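Local coordinates for Blr3880 protein (Bradyrhizobium japonicum, PDB 2OOD) that probably catalyses the zinc-dependent hydrolytic deamination of guanine to xanthine and ammonia in purine breakdown, at residues 290-295 with 305-310. Sequence-based numbering, arbitrary orientation.
Sequences AAVVFC and GLFRLG
Phe294 and Phe307 form an offset stack, with their planes 25° apart and ring centroids separated by 4.8 Å. CD2 of Phe307 sits over one face of the Phe294 ring, displaced toward its rim, while in return CB of Phe294 lies over a face of Phe307, a CH-pi contact 4.2 Å from the centroid and 28° off the normal. CG of Phe307 lies anti to the backbone N (chi1 175°), which sets its ring beside that of Phe294. Strand 291-294 runs parallel between strands 269-272 and 320-323 in the TIM-barrel fold of the amidohydrolases, and the stack joins the loop before helix 309-312 to this strand on the side where Phe294 also touches helix 335-352, consistent with the outside of the barrel; the side chain of Val292 is about 11 Å from the bound zinc. Packing thins beyond the rings: Val292 CG1 meets Phe307 CZ at 4.0 Å, and Leu309 CD2 reaches Phe294 CE2 only at 4.2 Å. With an alanine in place of Phe307 the ring is gone, which would probably leave Phe294 without its stack and a gap beside Val292. Leu306 turns away to pack on helices 296-301 and 335-352, whereas the CB bond of partly exposed Arg308 points away from the strand.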
loop_
_atom_site.group_PDB
_atom_site.type_symbol
_atom_site.label_atom_id
_atom_site.label_comp_id
_atom_site.label_asym_id
_atom_site.label_seq_id
_atom_site.Cartn_x
_atom_site.Cartn_y
_atom_site.Cartn_z
ATOM N N ALA A 290 12.652 -23.624 12.903
ATOM C CA ALA A 290 12.370 -23.230 11.529
ATOM C C ALA A 290 11.788 -21.815 11.529
ATOM O O ALA A 290 11.296 -21.341 12.553
ATOM C CB ALA A 290 11.394 -24.207 10.901
ATOM N N ALA A 291 11.841 -21.137 10.387
ATOM C CA ALA A 291 11.334 -19.773 10.314
ATOM C C ALA A 291 10.263 -19.571 9.259
ATOM O O ALA A 291 10.209 -20.292 8.271
ATOM C CB ALA A 291 12.486 -18.814 10.062
ATOM N N VAL A 292 9.404 -18.584 9.480
ATOM C CA VAL A 292 8.344 -18.275 8.533
ATOM C C VAL A 292 8.633 -16.883 7.972
ATOM O O VAL A 292 9.243 -16.054 8.648
ATOM C CB VAL A 292 6.942 -18.301 9.211
ATOM C CG1 VAL A 292 6.851 -17.234 10.272
ATOM C CG2 VAL A 292 5.858 -18.092 8.181
ATOM N N VAL A 293 8.220 -16.637 6.733
ATOM C CA VAL A 293 8.452 -15.346 6.108
ATOM C C VAL A 293 7.126 -14.663 5.821
ATOM O O VAL A 293 6.351 -15.119 4.984
ATOM C CB VAL A 293 9.244 -15.487 4.789
ATOM C CG1 VAL A 293 9.588 -14.116 4.253
ATOM C CG2 VAL A 293 10.506 -16.309 5.015
ATOM N N PHE A 294 6.887 -13.564 6.530
ATOM C CA PHE A 294 5.667 -12.764 6.422
ATOM C C PHE A 294 5.725 -11.826 5.217
ATOM O O PHE A 294 6.464 -10.848 5.224
ATOM C CB PHE A 294 5.490 -11.986 7.745
ATOM C CG PHE A 294 4.363 -10.978 7.752
ATOM C CD1 PHE A 294 3.215 -11.164 6.994
ATOM C CD2 PHE A 294 4.428 -9.873 8.595
ATOM C CE1 PHE A 294 2.150 -10.271 7.080
ATOM C CE2 PHE A 294 3.367 -8.973 8.690
ATOM C CZ PHE A 294 2.230 -9.177 7.932
ATOM N N CYS A 295 4.934 -12.126 4.193
ATOM C CA CYS A 295 4.900 -11.319 2.976
ATOM C C CYS A 295 3.541 -10.656 2.791
ATOM O O CYS A 295 2.762 -11.056 1.936
ATOM C CB CYS A 295 5.199 -12.205 1.766
ATOM S SG CYS A 295 6.703 -13.181 1.921
ATOM N N GLY A 305 -4.808 -13.585 2.341
ATOM C CA GLY A 305 -5.391 -13.321 3.641
ATOM C C GLY A 305 -4.513 -12.548 4.601
ATOM O O GLY A 305 -3.560 -11.895 4.199
ATOM N N LEU A 306 -4.836 -12.642 5.888
ATOM C CA LEU A 306 -4.099 -11.933 6.926
ATOM C C LEU A 306 -3.230 -12.848 7.781
ATOM O O LEU A 306 -3.733 -13.634 8.580
ATOM C CB LEU A 306 -5.079 -11.176 7.827
ATOM C CG LEU A 306 -6.070 -10.215 7.163
ATOM C CD1 LEU A 306 -7.040 -9.695 8.203
ATOM C CD2 LEU A 306 -5.331 -9.064 6.508
ATOM N N PHE A 307 -1.919 -12.736 7.602
ATOM C CA PHE A 307 -0.962 -13.523 8.365
ATOM C C PHE A 307 -1.143 -13.193 9.840
ATOM O O PHE A 307 -1.206 -12.030 10.214
ATOM C CB PHE A 307 0.459 -13.171 7.925
ATOM C CG PHE A 307 1.530 -13.840 8.730
ATOM C CD1 PHE A 307 1.793 -15.193 8.581
ATOM C CD2 PHE A 307 2.275 -13.116 9.653
ATOM C CE1 PHE A 307 2.782 -15.814 9.342
ATOM C CE2 PHE A 307 3.265 -13.731 10.418
ATOM C CZ PHE A 307 3.515 -15.081 10.260
ATOM N N ARG A 308 -1.213 -14.218 10.678
ATOM C CA ARG A 308 -1.403 -14.013 12.109
ATOM C C ARG A 308 -0.099 -13.631 12.808
ATOM O O ARG A 308 0.529 -14.432 13.496
ATOM C CB ARG A 308 -2.013 -15.275 12.728
ATOM C CG ARG A 308 -3.393 -15.616 12.165
ATOM C CD ARG A 308 -3.719 -17.087 12.330
ATOM N NE ARG A 308 -3.754 -17.482 13.728
ATOM C CZ ARG A 308 -3.471 -18.703 14.172
ATOM N NH1 ARG A 308 -3.122 -19.661 13.332
ATOM N NH2 ARG A 308 -3.547 -18.961 15.466
ATOM N N LEU A 309 0.290 -12.378 12.621
ATOM C CA LEU A 309 1.510 -11.844 13.198
ATOM C C LEU A 309 1.579 -12.019 14.713
ATOM O O LEU A 309 2.628 -12.375 15.254
ATOM C CB LEU A 309 1.633 -10.364 12.830
ATOM C CG LEU A 309 2.852 -9.591 13.332
ATOM C CD1 LEU A 309 4.129 -10.290 12.886
ATOM C CD2 LEU A 309 2.789 -8.169 12.805
ATOM N N GLY A 310 0.465 -11.767 15.393
ATOM C CA GLY A 310 0.435 -11.901 16.838
ATOM C C GLY A 310 0.682 -13.307 17.366
ATOM O O GLY A 310 1.122 -13.473 18.505
#